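Local coordinates for protein 2',5'-phosphodiesterase 12 (Homo sapiens, PDB 4Z0V) that belongs to the endonuclease/exonuclease/phosphatase family and is modelled here with a magnesium ion, at residues 157-160 with 161-164; 134-137 with 138-142; 334-337 with 338-342. One frame throughout, in Å; residues are numbered along the deposited sequence.

Interaction 1: 157-160 with 161-164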
ATOM      1  N   LEU A 157     -10.753  10.800  11.013  1.00 16.74           N
ATOM      2  CA  LEU A 157     -10.253   9.454  11.368  1.00 17.95           C
ATOM      3  C   LEU A 157     -11.135   8.369  10.807  1.00 21.32           C
ATOM      4  O   LEU A 157     -10.714   7.216  10.689  1.00 21.37           O
ATOM      5  CB  LEU A 157     -10.205   9.263  12.897  1.00 18.40           C
ATOM      6  CG  LEU A 157      -8.914   9.583  13.588  1.00 22.98           C
ATOM      7  CD1 LEU A 157      -9.109   9.484  15.099  1.00 22.39           C
ATOM      8  CD2 LEU A 157      -7.780   8.655  13.116  1.00 26.47           C
ATOM      9  N   GLU A 158     -12.402   8.725  10.550  1.00 16.47           N
ATOM     10  CA  GLU A 158     -13.442   7.853  10.032  1.00 17.24           C
ATOM     11  C   GLU A 158     -13.021   7.229   8.719  1.00 18.87           C
ATOM     12  O   GLU A 158     -12.432   7.923   7.889  1.00 17.63           O
ATOM     13  CB  GLU A 158     -14.724   8.669   9.835  1.00 19.77           C
ATOM     14  CG  GLU A 158     -15.231   9.261  11.144  1.00 34.09           C
ATOM     15  CD  GLU A 158     -16.569   8.728  11.603  1.00 61.76           C
ATOM     16  OE1 GLU A 158     -17.585   8.987  10.916  1.00 68.90           O
ATOM     17  OE2 GLU A 158     -16.607   8.076  12.671  1.00 58.62           O
ATOM     18  N   LEU A 159     -13.325   5.934   8.537  1.00 15.64           N
ATOM     19  CA  LEU A 159     -12.902   5.194   7.358  1.00 17.16           C
ATOM     20  C   LEU A 159     -13.319   5.825   6.017  1.00 21.41           C
ATOM     21  O   LEU A 159     -12.462   5.950   5.133  1.00 20.57           O
ATOM     22  CB  LEU A 159     -13.352   3.717   7.404  1.00 18.77           C
ATOM     23  CG  LEU A 159     -12.680   2.798   6.337  1.00 24.18           C
ATOM     24  CD1 LEU A 159     -11.137   2.933   6.342  1.00 24.51           C
ATOM     25  CD2 LEU A 159     -13.084   1.358   6.528  1.00 25.62           C
ATOM     26  N   ASP A 160     -14.582   6.216   5.865  1.00 17.70           N
ATOM     27  CA  ASP A 160     -15.088   6.771   4.610  1.00 17.58           C
ATOM     28  C   ASP A 160     -14.323   8.052   4.197  1.00 20.51           C
ATOM     29  O   ASP A 160     -13.974   8.191   3.025  1.00 19.59           O
ATOM     30  CB  ASP A 160     -16.601   7.035   4.686  1.00 20.66           C
ATOM     31  CG  ASP A 160     -17.468   5.774   4.692  1.00 43.08           C
ATOM     32  OD1 ASP A 160     -17.085   4.776   4.029  1.00 43.25           O
ATOM     33  OD2 ASP A 160     -18.547   5.797   5.329  1.00 56.39           O
ATOM     34  N   TYR A 161     -13.994   8.930   5.165  1.00 15.37           N
ATOM     35  CA  TYR A 161     -13.224  10.134   4.878  1.00 13.21           C
ATOM     36  C   TYR A 161     -11.792   9.765   4.417  1.00 14.61           C
ATOM     37  O   TYR A 161     -11.317  10.217   3.354  1.00 12.19           O
ATOM     38  CB  TYR A 161     -13.171  11.046   6.125  1.00 13.18           C
ATOM     39  CG  TYR A 161     -12.459  12.354   5.860  1.00 13.19           C
ATOM     40  CD1 TYR A 161     -11.089  12.487   6.089  1.00 14.24           C
ATOM     41  CD2 TYR A 161     -13.151  13.463   5.383  1.00 15.02           C
ATOM     42  CE1 TYR A 161     -10.429  13.699   5.860  1.00 12.67           C
ATOM     43  CE2 TYR A 161     -12.509  14.688   5.178  1.00 16.21           C
ATOM     44  CZ  TYR A 161     -11.151  14.806   5.440  1.00 19.02           C
ATOM     45  OH  TYR A 161     -10.528  16.018   5.231  1.00 19.44           O
ATOM     46  N   ARG A 162     -11.079   8.994   5.252  1.00 11.63           N
ATOM     47  CA  ARG A 162      -9.694   8.589   4.946  1.00 10.52           C
ATOM     48  C   ARG A 162      -9.601   7.843   3.600  1.00 12.11           C
ATOM     49  O   ARG A 162      -8.641   8.058   2.866  1.00 12.71           O
ATOM     50  CB  ARG A 162      -9.127   7.732   6.071  1.00 10.67           C
ATOM     51  CG  ARG A 162      -8.931   8.564   7.332  1.00 14.93           C
ATOM     52  CD  ARG A 162      -7.933   7.972   8.326  1.00 15.47           C
ATOM     53  NE  ARG A 162      -8.333   6.635   8.736  1.00 12.88           N
ATOM     54  CZ  ARG A 162      -7.667   5.523   8.457  1.00 17.56           C
ATOM     55  NH1 ARG A 162      -8.106   4.355   8.898  1.00 13.36           N
ATOM     56  NH2 ARG A 162      -6.549   5.571   7.733  1.00 12.02           N
ATOM     57  N   GLN A 163     -10.572   6.977   3.287  1.00 11.63           N
ATOM     58  CA  GLN A 163     -10.538   6.244   2.011  1.00 10.87           C
ATOM     59  C   GLN A 163     -10.667   7.169   0.851  1.00 12.95           C
ATOM     60  O   GLN A 163      -9.995   6.951  -0.160  1.00 11.98           O
ATOM     61  CB  GLN A 163     -11.597   5.139   1.917  1.00 12.51           C
ATOM     62  CG  GLN A 163     -11.265   3.942   2.786  1.00 14.94           C
ATOM     63  CD  GLN A 163      -9.833   3.475   2.693  1.00 20.38           C
ATOM     64  OE1 GLN A 163      -9.122   3.398   3.702  1.00 21.83           O
ATOM     65  NE2 GLN A 163      -9.376   3.134   1.497  1.00 15.05           N
ATOM     66  N   ASN A 164     -11.492   8.221   0.969  1.00  9.33           N
ATOM     67  CA  ASN A 164     -11.571   9.165  -0.151  1.00 10.19           C
ATOM     68  C   ASN A 164     -10.195   9.791  -0.447  1.00 13.67           C
ATOM     69  O   ASN A 164      -9.758   9.848  -1.604  1.00 12.54           O
ATOM     70  CB  ASN A 164     -12.591  10.239   0.142  1.00 14.03           C
ATOM     71  CG  ASN A 164     -13.734  10.229  -0.826  1.00 44.05           C
ATOM     72  OD1 ASN A 164     -13.891  11.143  -1.630  1.00 39.59           O
ATOM     73  ND2 ASN A 164     -14.537   9.184  -0.791  1.00 41.21           N
TER
HETATM   74  O   HOH W   1     -10.643   4.577  10.029  1.00 21.04           O
HETATM   75  O   HOH W   2     -15.484   7.078   0.816  1.00 40.57           O

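Interaction 2: 134-137 with 138-142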
ATOM      1  N   LEU A 134      -2.895   2.863   7.652  1.00  8.82           N
ATOM      2  CA  LEU A 134      -3.559   2.919   8.983  1.00 10.27           C
ATOM      3  C   LEU A 134      -4.911   2.201   8.950  1.00 12.19           C
ATOM      4  O   LEU A 134      -5.928   2.708   8.422  1.00 11.92           O
ATOM      5  CB  LEU A 134      -3.702   4.394   9.450  1.00 10.62           C
ATOM      6  CG  LEU A 134      -4.500   4.686  10.744  1.00 13.95           C
ATOM      7  CD1 LEU A 134      -3.963   3.881  11.926  1.00 15.12           C
ATOM      8  CD2 LEU A 134      -4.494   6.188  11.036  1.00 13.30           C
ATOM      9  N   ALA A 135      -4.927   0.997   9.545  1.00 10.05           N
ATOM     10  CA  ALA A 135      -6.110   0.173   9.484  1.00  8.72           C
ATOM     11  C   ALA A 135      -7.244   0.721  10.345  1.00 12.73           C
ATOM     12  O   ALA A 135      -7.040   1.176  11.485  1.00 11.76           O
ATOM     13  CB  ALA A 135      -5.793  -1.256   9.888  1.00  9.26           C
ATOM     14  N   ASP A 136      -8.454   0.662   9.785  1.00 11.83           N
ATOM     15  CA  ASP A 136      -9.653   1.058  10.525  1.00 13.13           C
ATOM     16  C   ASP A 136      -9.842   0.146  11.740  1.00 16.57           C
ATOM     17  O   ASP A 136     -10.376   0.597  12.754  1.00 16.35           O
ATOM     18  CB  ASP A 136     -10.896   0.980   9.627  1.00 15.04           C
ATOM     19  CG  ASP A 136     -12.140   1.408  10.371  1.00 18.25           C
ATOM     20  OD1 ASP A 136     -12.209   2.581  10.769  1.00 19.46           O
ATOM     21  OD2 ASP A 136     -13.003   0.545  10.623  1.00 20.98           O
ATOM     22  N   THR A 137      -9.371  -1.122  11.668  1.00 13.93           N
ATOM     23  CA  THR A 137      -9.483  -2.026  12.830  1.00 14.83           C
ATOM     24  C   THR A 137      -8.810  -1.363  14.048  1.00 18.57           C
ATOM     25  O   THR A 137      -9.273  -1.553  15.173  1.00 18.45           O
ATOM     26  CB  THR A 137      -8.968  -3.439  12.533  1.00 21.65           C
ATOM     27  OG1 THR A 137      -9.339  -4.277  13.628  1.00 20.32           O
ATOM     28  CG2 THR A 137      -7.465  -3.509  12.360  1.00 21.93           C
ATOM     29  N   TYR A 138      -7.757  -0.543  13.819  1.00 14.49           N
ATOM     30  CA  TYR A 138      -7.090   0.173  14.910  1.00 14.45           C
ATOM     31  C   TYR A 138      -7.601   1.596  15.052  1.00 18.73           C
ATOM     32  O   TYR A 138      -7.842   2.030  16.183  1.00 18.72           O
ATOM     33  CB  TYR A 138      -5.557   0.191  14.769  1.00 14.95           C
ATOM     34  CG  TYR A 138      -4.960  -1.168  14.453  1.00 15.22           C
ATOM     35  CD1 TYR A 138      -5.134  -2.245  15.318  1.00 17.84           C
ATOM     36  CD2 TYR A 138      -4.264  -1.392  13.265  1.00 14.42           C
ATOM     37  CE1 TYR A 138      -4.639  -3.515  15.007  1.00 17.28           C
ATOM     38  CE2 TYR A 138      -3.772  -2.665  12.936  1.00 14.55           C
ATOM     39  CZ  TYR A 138      -3.968  -3.723  13.814  1.00 23.47           C
ATOM     40  OH  TYR A 138      -3.500  -4.987  13.536  1.00 17.55           O
ATOM     41  N   ALA A 139      -7.793   2.318  13.925  1.00 14.27           N
ATOM     42  CA  ALA A 139      -8.182   3.743  13.956  1.00 14.40           C
ATOM     43  C   ALA A 139      -9.602   3.969  14.532  1.00 18.09           C
ATOM     44  O   ALA A 139      -9.847   5.029  15.099  1.00 17.83           O
ATOM     45  CB  ALA A 139      -8.096   4.339  12.552  1.00 15.11           C
ATOM     46  N   GLN A 140     -10.494   2.979  14.420  1.00 15.46           N
ATOM     47  CA  GLN A 140     -11.904   3.109  14.860  1.00 16.27           C
ATOM     48  C   GLN A 140     -12.092   3.170  16.391  1.00 20.08           C
ATOM     49  O   GLN A 140     -13.166   3.559  16.847  1.00 19.92           O
ATOM     50  CB  GLN A 140     -12.729   1.919  14.335  1.00 17.94           C
ATOM     51  CG  GLN A 140     -12.364   0.595  15.052  1.00 27.89           C
ATOM     52  CD  GLN A 140     -13.037  -0.651  14.545  1.00 43.69           C
ATOM     53  OE1 GLN A 140     -14.024  -0.602  13.814  1.00 36.46           O
ATOM     54  NE2 GLN A 140     -12.517  -1.808  14.962  1.00 38.34           N
ATOM     55  N   THR A 141     -11.086   2.762  17.169  1.00 16.77           N
ATOM     56  CA  THR A 141     -11.207   2.614  18.622  1.00 17.47           C
ATOM     57  C   THR A 141     -11.184   3.941  19.380  1.00 20.48           C
ATOM     58  O   THR A 141     -10.616   4.934  18.917  1.00 17.16           O
ATOM     59  CB  THR A 141     -10.100   1.688  19.164  1.00 22.31           C
ATOM     60  OG1 THR A 141      -8.836   2.355  19.105  1.00 19.23           O
ATOM     61  CG2 THR A 141     -10.049   0.332  18.455  1.00 21.06           C
ATOM     62  N   GLU A 142     -11.790   3.937  20.583  1.00 18.97           N
ATOM     63  CA  GLU A 142     -11.795   5.090  21.480  1.00 19.13           C
ATOM     64  C   GLU A 142     -10.346   5.466  21.866  1.00 20.55           C
ATOM     65  O   GLU A 142     -10.001   6.646  21.921  1.00 20.96           O
ATOM     66  CB  GLU A 142     -12.637   4.758  22.735  1.00 21.00           C
ATOM     67  CG  GLU A 142     -12.781   5.915  23.703  1.00 30.79           C
ATOM     68  CD  GLU A 142     -13.521   5.542  24.970  1.00 59.67           C
ATOM     69  OE1 GLU A 142     -12.852   5.202  25.973  1.00 63.60           O
ATOM     70  OE2 GLU A 142     -14.772   5.548  24.945  1.00 56.41           O
TER
HETATM   71  O   HOH W   3     -12.255  -4.845  14.116  1.00 39.90           O

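Interaction 3: 334-337 with 338-342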
ATOM      1  N   THR A 334      19.285   1.255  13.418  1.00 16.24           N
ATOM      2  CA  THR A 334      19.105  -0.082  13.987  1.00 14.65           C
ATOM      3  C   THR A 334      19.996  -1.158  13.378  1.00 17.49           C
ATOM      4  O   THR A 334      20.544  -0.992  12.275  1.00 16.89           O
ATOM      5  CB  THR A 334      17.654  -0.532  13.847  1.00 18.65           C
ATOM      6  OG1 THR A 334      17.327  -0.656  12.466  1.00 14.60           O
ATOM      7  CG2 THR A 334      16.672   0.413  14.536  1.00 17.30           C
ATOM      8  N   GLY A 335      20.032  -2.299  14.073  1.00 14.36           N
ATOM      9  CA  GLY A 335      20.712  -3.492  13.608  1.00 14.88           C
ATOM     10  C   GLY A 335      20.026  -4.002  12.357  1.00 16.79           C
ATOM     11  O   GLY A 335      20.689  -4.406  11.419  1.00 14.38           O
ATOM     12  N   MET A 336      18.686  -3.969  12.317  1.00 14.88           N
ATOM     13  CA  MET A 336      17.992  -4.469  11.130  1.00 14.17           C
ATOM     14  C   MET A 336      18.382  -3.639   9.906  1.00 14.99           C
ATOM     15  O   MET A 336      18.740  -4.211   8.884  1.00 13.77           O
ATOM     16  CB  MET A 336      16.465  -4.517  11.315  1.00 16.20           C
ATOM     17  CG  MET A 336      15.760  -5.278  10.165  1.00 18.26           C
ATOM     18  SD  MET A 336      14.341  -4.360   9.523  1.00 21.32           S
ATOM     19  CE  MET A 336      15.159  -2.948   8.681  1.00 17.33           C
ATOM     20  N   TYR A 337      18.406  -2.311  10.022  1.00 14.20           N
ATOM     21  CA  TYR A 337      18.762  -1.483   8.874  1.00 13.59           C
ATOM     22  C   TYR A 337      20.223  -1.738   8.430  1.00 16.46           C
ATOM     23  O   TYR A 337      20.495  -1.813   7.231  1.00 15.38           O
ATOM     24  CB  TYR A 337      18.541  -0.007   9.181  1.00 15.02           C
ATOM     25  CG  TYR A 337      18.721   0.864   7.961  1.00 17.27           C
ATOM     26  CD1 TYR A 337      17.694   1.014   7.026  1.00 19.20           C
ATOM     27  CD2 TYR A 337      19.914   1.544   7.736  1.00 18.09           C
ATOM     28  CE1 TYR A 337      17.859   1.821   5.897  1.00 18.17           C
ATOM     29  CE2 TYR A 337      20.079   2.371   6.627  1.00 18.86           C
ATOM     30  CZ  TYR A 337      19.054   2.498   5.706  1.00 22.79           C
ATOM     31  OH  TYR A 337      19.232   3.296   4.605  1.00 21.39           O
ATOM     32  N   HIS A 338      21.160  -1.795   9.387  1.00 15.50           N
ATOM     33  CA  HIS A 338      22.581  -2.061   9.081  1.00 16.54           C
ATOM     34  C   HIS A 338      22.728  -3.411   8.309  1.00 16.12           C
ATOM     35  O   HIS A 338      23.444  -3.504   7.298  1.00 16.35           O
ATOM     36  CB  HIS A 338      23.363  -2.102  10.406  1.00 20.11           C
ATOM     37  CG  HIS A 338      24.805  -2.466  10.242  1.00 25.45           C
ATOM     38  ND1 HIS A 338      25.785  -1.496  10.124  1.00 28.66           N
ATOM     39  CD2 HIS A 338      25.380  -3.689  10.145  1.00 28.66           C
ATOM     40  CE1 HIS A 338      26.926  -2.160   9.981  1.00 28.79           C
ATOM     41  NE2 HIS A 338      26.728  -3.483   9.974  1.00 28.61           N
ATOM     42  N   PHE A 339      22.044  -4.432   8.783  1.00 12.86           N
ATOM     43  CA  PHE A 339      22.054  -5.766   8.189  1.00 12.15           C
ATOM     44  C   PHE A 339      21.592  -5.696   6.715  1.00 15.56           C
ATOM     45  O   PHE A 339      22.273  -6.207   5.837  1.00 13.95           O
ATOM     46  CB  PHE A 339      21.173  -6.720   9.016  1.00 14.03           C
ATOM     47  CG  PHE A 339      20.969  -8.101   8.409  1.00 14.59           C
ATOM     48  CD1 PHE A 339      22.055  -8.912   8.095  1.00 16.81           C
ATOM     49  CD2 PHE A 339      19.688  -8.579   8.145  1.00 15.27           C
ATOM     50  CE1 PHE A 339      21.862 -10.188   7.550  1.00 18.25           C
ATOM     51  CE2 PHE A 339      19.496  -9.849   7.595  1.00 18.46           C
ATOM     52  CZ  PHE A 339      20.585 -10.645   7.291  1.00 17.26           C
ATOM     53  N   VAL A 340      20.500  -4.954   6.434  1.00 13.05           N
ATOM     54  CA  VAL A 340      19.971  -4.856   5.068  1.00 11.38           C
ATOM     55  C   VAL A 340      21.001  -4.211   4.140  1.00 16.46           C
ATOM     56  O   VAL A 340      21.311  -4.768   3.086  1.00 16.36           O
ATOM     57  CB  VAL A 340      18.614  -4.090   5.017  1.00 14.62           C
ATOM     58  CG1 VAL A 340      18.154  -3.875   3.567  1.00 15.52           C
ATOM     59  CG2 VAL A 340      17.536  -4.817   5.816  1.00 14.64           C
ATOM     60  N   ILE A 341      21.520  -3.046   4.537  1.00 13.54           N
ATOM     61  CA  ILE A 341      22.409  -2.208   3.725  1.00 15.31           C
ATOM     62  C   ILE A 341      23.845  -2.769   3.597  1.00 17.61           C
ATOM     63  O   ILE A 341      24.467  -2.588   2.551  1.00 17.54           O
ATOM     64  CB  ILE A 341      22.408  -0.772   4.361  1.00 20.67           C
ATOM     65  CG1 ILE A 341      20.983  -0.140   4.277  1.00 21.99           C
ATOM     66  CG2 ILE A 341      23.442   0.171   3.729  1.00 25.59           C
ATOM     67  CD1 ILE A 341      20.337  -0.116   2.932  1.00 24.87           C
ATOM     68  N   ASN A 342      24.363  -3.386   4.648  1.00 17.72           N
ATOM     69  CA  ASN A 342      25.771  -3.833   4.669  1.00 18.20           C
ATOM     70  C   ASN A 342      25.954  -5.296   4.368  1.00 21.31           C
ATOM     71  O   ASN A 342      27.066  -5.708   4.031  1.00 21.56           O
ATOM     72  CB  ASN A 342      26.396  -3.501   6.021  1.00 21.34           C
ATOM     73  CG  ASN A 342      26.336  -2.025   6.321  1.00 44.33           C
ATOM     74  OD1 ASN A 342      25.781  -1.617   7.336  1.00 41.90           O
ATOM     75  ND2 ASN A 342      26.792  -1.179   5.387  1.00 33.10           N
TER

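Interaction 1: 157-160 with 161-164
The guanidinium of R162 meets L157 at its edge: NE donates to L157 O at 3.1 Å, with the acceptor only 8° out of the guanidinium plane. Seen from the carbonyl, however, the donor sits well above the plane, 51° out of it, so the bond avoids the lone pairs. Water 1 lies at the same edge; it donates a hydrogen bond to L157 O and accepts one from R162 NH1, closing a small ring that fixes how the group is rotated. A bend at chi3 (-58°) folds the arginine back toward the carbonyl. NH1 has a further partner on L134, while NH2 reaches I133 O and P427 O, so the buried cation is spent on backbone carbonyls. The Y161 ring meets Y155 edge-to-face, and its OH bonds to V424 O. One residue along from R162, Q163 packs obliquely across L159, whose CD1 comes to 3.4 Å from OE1; the amide nitrogen NE2 goes to S191 OG instead. The backbone of the same turn is tied by R162 N to E158 O at 3.2 Å and Q163 N to L159 O at 2.8 Å. This is the first turn of an alpha-helix, 159-172, with E158 as N-cap and an arginine reaching back to the carbonyl just before the cap.

Interaction 2: 134-137 with 138-142
T137 lays its methyl CG2 over one face of the Y138 ring, 3.6 Å from the centroid and only 5° off the normal, a CH-pi contact made by side chains that run alongside each other. The methyl gets there because OG1 is anti to the backbone N (chi1 -170°), which leaves CG2 between N and the carbonyl carbon. A135 CB touches the same ring at CD2, 3.7 Å away, and L134 CG meets A139 CB. Q140 crosses D136 at about a right angle, and its NE2 makes a weak hydrogen bond of 3.3 Å to T137 O. Water 3 links that nitrogen to T137 OG1. The backbone sets these positions: A135 O accepts from both Y138 N and A139 N, the latter at 2.8 Å, and Q140 N bonds to D136 O. T141, N-cap of the next helix, donates from OG1 to Y138 O at 3.1 Å, and the same oxygen caps S144 N. Beyond the segments, the Y138 hydroxyl bonds to E211. The D184 carboxylate accepts the amides of D136 and T137, and E182 that of A135, so two acidic side chains serve N-H groups at the start of this short helix, where the helix itself supplies no i-4 acceptors.

Interaction 3: 334-337 with 338-342
Packing of side chains four residues apart along one short helix, 335-342, is what this contact amounts to; the helix lies against helix 295-316 and strand 387-397. Y337 and I341 carry it. The isoleucine sets CG1 over one face of the tyrosine ring, 3.8 Å from the centroid and 23° off the normal, offset toward the rim, so the CH-pi contact falls nearest CE2 and CZ. CG1 is brought there by chi1 of -64°, which puts it beside the backbone N and anti to the carbonyl carbon, while Y337 has its own ring anti to N (chi1 -172°). The two side chains run obliquely to each other, and Y393 meets the tyrosine ring from outside the helix. One step round, M336 and V340 lie side by side, with CE and CG2 4.2 Å apart; both also touch M302 of helix 295-316. Four successive i to i+4 bonds support this packing, from H338 N to T334 O at 3.1 Å through to I341 N to Y337 O. At the start, Y337 N donates to T334 OG1 at 3.1 Å, and the same hydroxyl is also bonded to T331 O. D351 takes the amide of G335, adding a second acceptor at the helix start. This is a threonine-capped alpha-helix whose M336 and V340 face helix 295-316, while Y337, V340 and I341 face strand 387-397.

Overall arrangement
Interactions 1 and 2 adjoin, their centres about 11 Å apart: R162 NH1 probably donates to L134 O at 2.8 Å and packs on A139 CB, while L159 CB rests near D136 OD1. The start of helix 159-172 is thereby fastened to the short helix 136-139. That pair lies beside the metal site, with the side chain of L134 about 5 Å from the magnesium ion and that of R162 about 9 Å from it. Interaction 3 stands apart, about 35 Å from interaction 1 and about 31 Å from interaction 2 between centres; it and interaction 1 are on opposite sides of the chain's centre. All three belong to the endonuclease/exonuclease/phosphatase part of the chain.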